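Local coordinates for cellulosomal-scaffolding protein A (Clostridium thermocellum, PDB 4B9F), which probably binds crystalline cellulose through its family 3a carbohydrate-binding module, tethering the cellulosome, whose enzymes the scaffoldin gathers, to its substrate, at residues 41-44 with 50-53; 7-12 with 17-22. All blocks are in the same frame, centred on the assembly; numbering follows the deposited sequence.

Contact 1 of 2, residues 41-44 with 50-53; sequences YYYT and DQTF. With CA (calcium ion), chain C.
Tyr-43 and Gln-51 reach for one another from facing strands, and a single hydrogen bond joins them: Tyr-43 OH donates to Gln-51 OE1 over 2.7 Å. The tyrosine can be followed outward. Its CB leaves strand 37-43 toward strand 51-61, and CG sits between the backbone N and the carbonyl carbon (chi1 66°), which sends the ring across the interior. The ring edge meets Tyr-41 O in plane, while Phe-113 and Phe-78 pack around it. Farther out, CE2 and CZ of Tyr-43 each lie 3.6 Å from Gln-51 OE1, which stands at the ring's edge near its plane. The hydroxyl at the tip approaches the amide with a C=O...donor angle of 109°, tilted from the carbonyl plane, and ring and amide planes stand 70° apart. Tyrosine suits this place because its rigid ring spans the apolar interior and still delivers a polar tip; glutamine, extended beyond CG, is long enough to meet it. OE1 is gripped twice, since it also bonds to Tyr-121 OH. One residue on, Thr-44 binds calcium through both O and OG1, each at 2.5 Å from the ion, with a water and Asp-46, Thr-122, Asn-125 and Asp-126 completing the site. A polar bridge between two packed sheets, buried at the Tyr-43 end and beside a calcium site, fits the beta-sandwich of a family 3 carbohydrate-binding module.

Contact 2 of 2, residues 7-12 with 17-22; sequences YNSNPS and SINPQF
Tyr-7 lays one face of its ring against the aliphatic part of Gln-21, its partner in an antiparallel beta pair at the end of strands 2-8 and 20-26 of the sandwich. This is a CH-pi contact: Gln-21 CG stands over the face, 4.0 Å from the centroid of the Tyr-7 ring and shifted toward the rim. Having CG between its backbone N and carbonyl carbon (chi1 73°) swings the tyrosine over its neighbour. Bent at chi2, the glutamine gives its methylenes to the ring and turns its amide back to its own strand; the planes of ring and amide lie 66° apart. The backbones of this pair exchange two hydrogen bonds, Tyr-7 N to Gln-21 O at 3.1 Å and Gln-21 N to Tyr-7 O at 2.8 Å. Next comes the non-hydrogen-bonded pair of Asn-8 and Pro-20, where proline needs no N-H to give to the partner strand.

On the face of Asn-8, its amide lies alongside Ile-18, pointing the same way, with Asn-8 ND2 4.0 Å from Ile-18 CG2. Its OD1 accepts from Lys-130 N and its ND2 meets a water, so both ends of this buried amide are used. Beyond the strands, Asn-10 crosses Asn-19 at about a right angle and replaces backbone pairing with its side chain: Ser-17 O, 3.0 Å from its donor Asn-10 ND2, lies in the plane of the Asn-10 amide. The same water bridges Asn-8 ND2, Asn-10 OD1 and Asn-19 N. Asn-19 O takes two donors, Ser-9 N at 3.3 Å and, from above the carbonyl plane, Gln-21 NE2 at 3.1 Å, with an N-H...O angle of 176°.

Overall arrangement
The two contacts lie in series along the chain, contact 2 closing before contact 1 opens, and their centres are 12 Å apart. Contact 2 joins neighbouring strands 2-8 and 20-26 within one antiparallel sheet. Contact 1 instead spans the sandwich, from strand 37-43 of the opposing sheet to strand 51-61, which belongs to the same sheet as contact 2. Tyr-41 connects them directly: its OH makes a probable hydrogen bond with Asn-8 ND2, 3.0 Å away, and its ring packs on Ile-18 and Pro-20. Contact 1 and Tyr-41 thus join the two sheets, while contact 2 pairs strands within one, near the calcium-bearing end of the probable cellulose-binding module; the side chain of Ile-18 is about 6 Å from the ion.

Contact 1 of 2, residues 41-44 with 50-53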
loop_
_atom_site.group_PDB
_atom_site.type_symbol
_atom_site.label_atom_id
_atom_site.label_comp_id
_atom_site.label_asym_id
_atom_site.label_seq_id
_atom_site.Cartn_x
_atom_site.Cartn_y
_atom_site.Cartn_z
ATOM N N TYR A 41 -0.821 0.711 -5.133
ATOM C CA TYR A 41 -0.208 -0.542 -5.541
ATOM C C TYR A 41 -0.821 -0.951 -6.885
ATOM O O TYR A 41 -2.009 -1.256 -6.957
ATOM C CB TYR A 41 -0.453 -1.625 -4.475
ATOM C CG TYR A 41 0.162 -2.950 -4.860
ATOM C CD1 TYR A 41 1.498 -3.218 -4.589
ATOM C CD2 TYR A 41 -0.577 -3.926 -5.532
ATOM C CE1 TYR A 41 2.083 -4.414 -4.963
ATOM C CE2 TYR A 41 0.001 -5.128 -5.909
ATOM C CZ TYR A 41 1.333 -5.362 -5.618
ATOM O OH TYR A 41 1.946 -6.531 -5.982
ATOM N N TYR A 42 -0.002 -0.947 -7.939
ATOM C CA TYR A 42 -0.483 -1.168 -9.297
ATOM C C TYR A 42 -0.316 -2.613 -9.729
ATOM O O TYR A 42 0.729 -3.232 -9.497
ATOM C CB TYR A 42 0.297 -0.293 -10.276
ATOM C CG TYR A 42 0.339 1.175 -9.953
ATOM C CD1 TYR A 42 -0.670 2.030 -10.392
ATOM C CD2 TYR A 42 1.425 1.728 -9.276
ATOM C CE1 TYR A 42 -0.612 3.394 -10.140
ATOM C CE2 TYR A 42 1.489 3.096 -9.011
ATOM C CZ TYR A 42 0.467 3.918 -9.452
ATOM O OH TYR A 42 0.547 5.271 -9.216
ATOM N N TYR A 43 -1.323 -3.145 -10.407
ATOM C CA TYR A 43 -1.292 -4.536 -10.817
ATOM C C TYR A 43 -2.273 -4.790 -11.952
ATOM O O TYR A 43 -3.005 -3.891 -12.366
ATOM C CB TYR A 43 -1.611 -5.438 -9.608
ATOM C CG TYR A 43 -3.025 -5.293 -9.066
ATOM C CD1 TYR A 43 -3.386 -4.205 -8.275
ATOM C CD2 TYR A 43 -3.994 -6.250 -9.346
ATOM C CE1 TYR A 43 -4.684 -4.066 -7.781
ATOM C CE2 TYR A 43 -5.291 -6.122 -8.862
ATOM C CZ TYR A 43 -5.630 -5.032 -8.075
ATOM O OH TYR A 43 -6.906 -4.898 -7.579
ATOM N N THR A 44 -2.261 -6.015 -12.465
ATOM C CA THR A 44 -3.247 -6.443 -13.444
ATOM C C THR A 44 -4.193 -7.427 -12.773
ATOM O O THR A 44 -3.761 -8.406 -12.162
ATOM C CB THR A 44 -2.590 -7.113 -14.664
ATOM O OG1 THR A 44 -1.626 -8.076 -14.216
ATOM C CG2 THR A 44 -1.900 -6.082 -15.535
ATOM N N ASP A 50 -15.260 -8.388 -8.571
ATOM C CA ASP A 50 -15.299 -7.577 -7.363
ATOM C C ASP A 50 -14.162 -8.002 -6.447
ATOM O O ASP A 50 -13.858 -9.188 -6.332
ATOM C CB ASP A 50 -16.624 -7.742 -6.617
ATOM C CG ASP A 50 -17.817 -7.194 -7.387
ATOM O OD1 ASP A 50 -17.622 -6.466 -8.385
ATOM O OD2 ASP A 50 -18.959 -7.491 -6.979
ATOM N N GLN A 51 -13.551 -7.024 -5.791
ATOM C CA GLN A 51 -12.433 -7.265 -4.894
ATOM C C GLN A 51 -12.676 -6.591 -3.558
ATOM O O GLN A 51 -13.456 -5.645 -3.468
ATOM C CB GLN A 51 -11.134 -6.739 -5.511
ATOM C CG GLN A 51 -10.710 -7.497 -6.758
ATOM C CD GLN A 51 -9.646 -6.777 -7.543
ATOM O OE1 GLN A 51 -8.464 -7.116 -7.471
ATOM N NE2 GLN A 51 -10.061 -5.772 -8.306
ATOM N N THR A 52 -11.999 -7.082 -2.521
ATOM C CA THR A 52 -12.096 -6.489 -1.187
ATOM C C THR A 52 -10.708 -6.405 -0.569
ATOM O O THR A 52 -9.874 -7.292 -0.770
ATOM C CB THR A 52 -13.013 -7.326 -0.264
ATOM O OG1 THR A 52 -14.259 -7.563 -0.921
ATOM C CG2 THR A 52 -13.292 -6.603 1.051
ATOM N N PHE A 53 -10.476 -5.319 0.158
ATOM C CA PHE A 53 -9.237 -5.074 0.896
ATOM C C PHE A 53 -9.461 -5.146 2.396
ATOM O O PHE A 53 -10.455 -4.626 2.918
ATOM C CB PHE A 53 -8.706 -3.663 0.557
ATOM C CG PHE A 53 -7.592 -3.194 1.473
ATOM C CD1 PHE A 53 -6.270 -3.481 1.177
ATOM C CD2 PHE A 53 -7.867 -2.481 2.639
ATOM C CE1 PHE A 53 -5.246 -3.070 2.019
ATOM C CE2 PHE A 53 -6.850 -2.063 3.489
ATOM C CZ PHE A 53 -5.536 -2.363 3.176
HETATM CA CA CA C . -1.768 -9.823 -12.455
HETATM O O HOH W 1 -2.341 -9.883 -10.027
#

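Contact 2 of 2, residues 7-12 with 17-22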
loop_
_atom_site.group_PDB
_atom_site.type_symbol
_atom_site.label_atom_id
_atom_site.label_comp_id
_atom_site.label_asym_id
_atom_site.label_seq_id
_atom_site.Cartn_x
_atom_site.Cartn_y
_atom_site.Cartn_z
ATOM N N TYR A 7 7.312 -4.253 0.349
ATOM C CA TYR A 7 7.517 -5.574 -0.251
ATOM C C TYR A 7 6.205 -6.345 -0.248
ATOM O O TYR A 7 5.267 -5.986 0.477
ATOM C CB TYR A 7 8.624 -6.387 0.444
ATOM C CG TYR A 7 8.285 -6.942 1.819
ATOM C CD1 TYR A 7 8.043 -6.097 2.896
ATOM C CD2 TYR A 7 8.272 -8.318 2.050
ATOM C CE1 TYR A 7 7.758 -6.611 4.170
ATOM C CE2 TYR A 7 7.987 -8.837 3.309
ATOM C CZ TYR A 7 7.732 -7.984 4.364
ATOM O OH TYR A 7 7.460 -8.511 5.614
ATOM N N ASN A 8 6.137 -7.389 -1.073
ATOM C CA ASN A 8 5.021 -8.344 -1.041
ATOM C C ASN A 8 5.403 -9.507 -0.153
ATOM O O ASN A 8 6.452 -10.121 -0.352
ATOM C CB ASN A 8 4.720 -8.866 -2.442
ATOM C CG ASN A 8 4.082 -7.817 -3.316
ATOM O OD1 ASN A 8 4.774 -6.992 -3.914
ATOM N ND2 ASN A 8 2.756 -7.812 -3.368
ATOM N N SER A 9 4.571 -9.824 0.829
ATOM C CA SER A 9 4.958 -10.876 1.764
ATOM C C SER A 9 4.851 -12.274 1.163
ATOM O O SER A 9 5.605 -13.175 1.552
ATOM C CB SER A 9 4.153 -10.771 3.053
ATOM O OG SER A 9 2.773 -10.916 2.781
ATOM N N ASN A 10 3.924 -12.463 0.225
ATOM C CA ASN A 10 3.759 -13.769 -0.418
ATOM C C ASN A 10 4.146 -13.700 -1.886
ATOM O O ASN A 10 3.483 -13.035 -2.673
ATOM C CB ASN A 10 2.336 -14.295 -0.255
ATOM C CG ASN A 10 1.313 -13.416 -0.909
ATOM O OD1 ASN A 10 1.383 -12.190 -0.809
ATOM N ND2 ASN A 10 0.353 -14.036 -1.602
ATOM N N PRO A 11 5.244 -14.371 -2.252
ATOM C CA PRO A 11 5.796 -14.198 -3.596
ATOM C C PRO A 11 5.313 -15.186 -4.656
ATOM O O PRO A 11 5.774 -15.071 -5.784
ATOM C CB PRO A 11 7.294 -14.392 -3.365
ATOM C CG PRO A 11 7.369 -15.356 -2.243
ATOM C CD PRO A 11 6.202 -15.028 -1.343
ATOM N N SER A 12 4.428 -16.121 -4.323
ATOM C CA SER A 12 3.963 -17.100 -5.309
ATOM C C SER A 12 3.360 -16.425 -6.534
ATOM O O SER A 12 2.558 -15.496 -6.415
ATOM C CB SER A 12 2.926 -18.035 -4.701
ATOM O OG SER A 12 3.505 -18.775 -3.652
ATOM N N SER A 17 -4.588 -14.290 -3.056
ATOM C CA SER A 17 -4.496 -13.102 -2.233
ATOM C C SER A 17 -3.207 -12.375 -2.543
ATOM O O SER A 17 -2.163 -12.994 -2.757
ATOM C CB SER A 17 -4.537 -13.471 -0.751
ATOM O OG SER A 17 -5.689 -14.244 -0.459
ATOM N N ILE A 18 -3.301 -11.055 -2.577
ATOM C CA ILE A 18 -2.138 -10.189 -2.748
ATOM C C ILE A 18 -1.931 -9.426 -1.439
ATOM O O ILE A 18 -2.890 -8.958 -0.826
ATOM C CB ILE A 18 -2.315 -9.258 -3.964
ATOM C CG1 ILE A 18 -2.316 -10.118 -5.237
ATOM C CG2 ILE A 18 -1.180 -8.230 -4.045
ATOM C CD1 ILE A 18 -2.676 -9.388 -6.519
ATOM N N ASN A 19 -0.679 -9.329 -1.000
ATOM C CA ASN A 19 -0.367 -8.843 0.340
ATOM C C ASN A 19 0.695 -7.757 0.323
ATOM O O ASN A 19 1.858 -7.999 0.655
ATOM C CB ASN A 19 0.091 -10.000 1.233
ATOM C CG ASN A 19 -0.986 -11.042 1.425
ATOM O OD1 ASN A 19 -1.248 -11.859 0.539
ATOM N ND2 ASN A 19 -1.635 -11.006 2.576
ATOM N N PRO A 20 0.302 -6.543 -0.075
ATOM C CA PRO A 20 1.252 -5.429 -0.123
ATOM C C PRO A 20 1.609 -4.971 1.290
ATOM O O PRO A 20 0.712 -4.710 2.096
ATOM C CB PRO A 20 0.480 -4.340 -0.885
ATOM C CG PRO A 20 -0.953 -4.687 -0.683
ATOM C CD PRO A 20 -1.057 -6.163 -0.490
ATOM N N GLN A 21 2.905 -4.872 1.579
ATOM C CA GLN A 21 3.378 -4.362 2.868
ATOM C C GLN A 21 4.041 -3.010 2.644
ATOM O O GLN A 21 5.007 -2.919 1.887
ATOM C CB GLN A 21 4.405 -5.315 3.493
ATOM C CG GLN A 21 4.058 -6.789 3.378
ATOM C CD GLN A 21 2.959 -7.211 4.319
ATOM O OE1 GLN A 21 3.076 -7.061 5.539
ATOM N NE2 GLN A 21 1.887 -7.765 3.760
ATOM N N PHE A 22 3.522 -1.962 3.284
ATOM C CA PHE A 22 4.080 -0.621 3.152
ATOM C C PHE A 22 4.646 -0.139 4.472
ATOM O O PHE A 22 4.075 -0.404 5.540
ATOM C CB PHE A 22 2.992 0.387 2.760
ATOM C CG PHE A 22 2.617 0.393 1.302
ATOM C CD1 PHE A 22 1.602 -0.420 0.829
ATOM C CD2 PHE A 22 3.235 1.275 0.417
ATOM C CE1 PHE A 22 1.226 -0.387 -0.511
ATOM C CE2 PHE A 22 2.867 1.311 -0.912
ATOM C CZ PHE A 22 1.861 0.484 -1.377
HETATM O O HOH W 2 1.455 -10.395 -2.767
#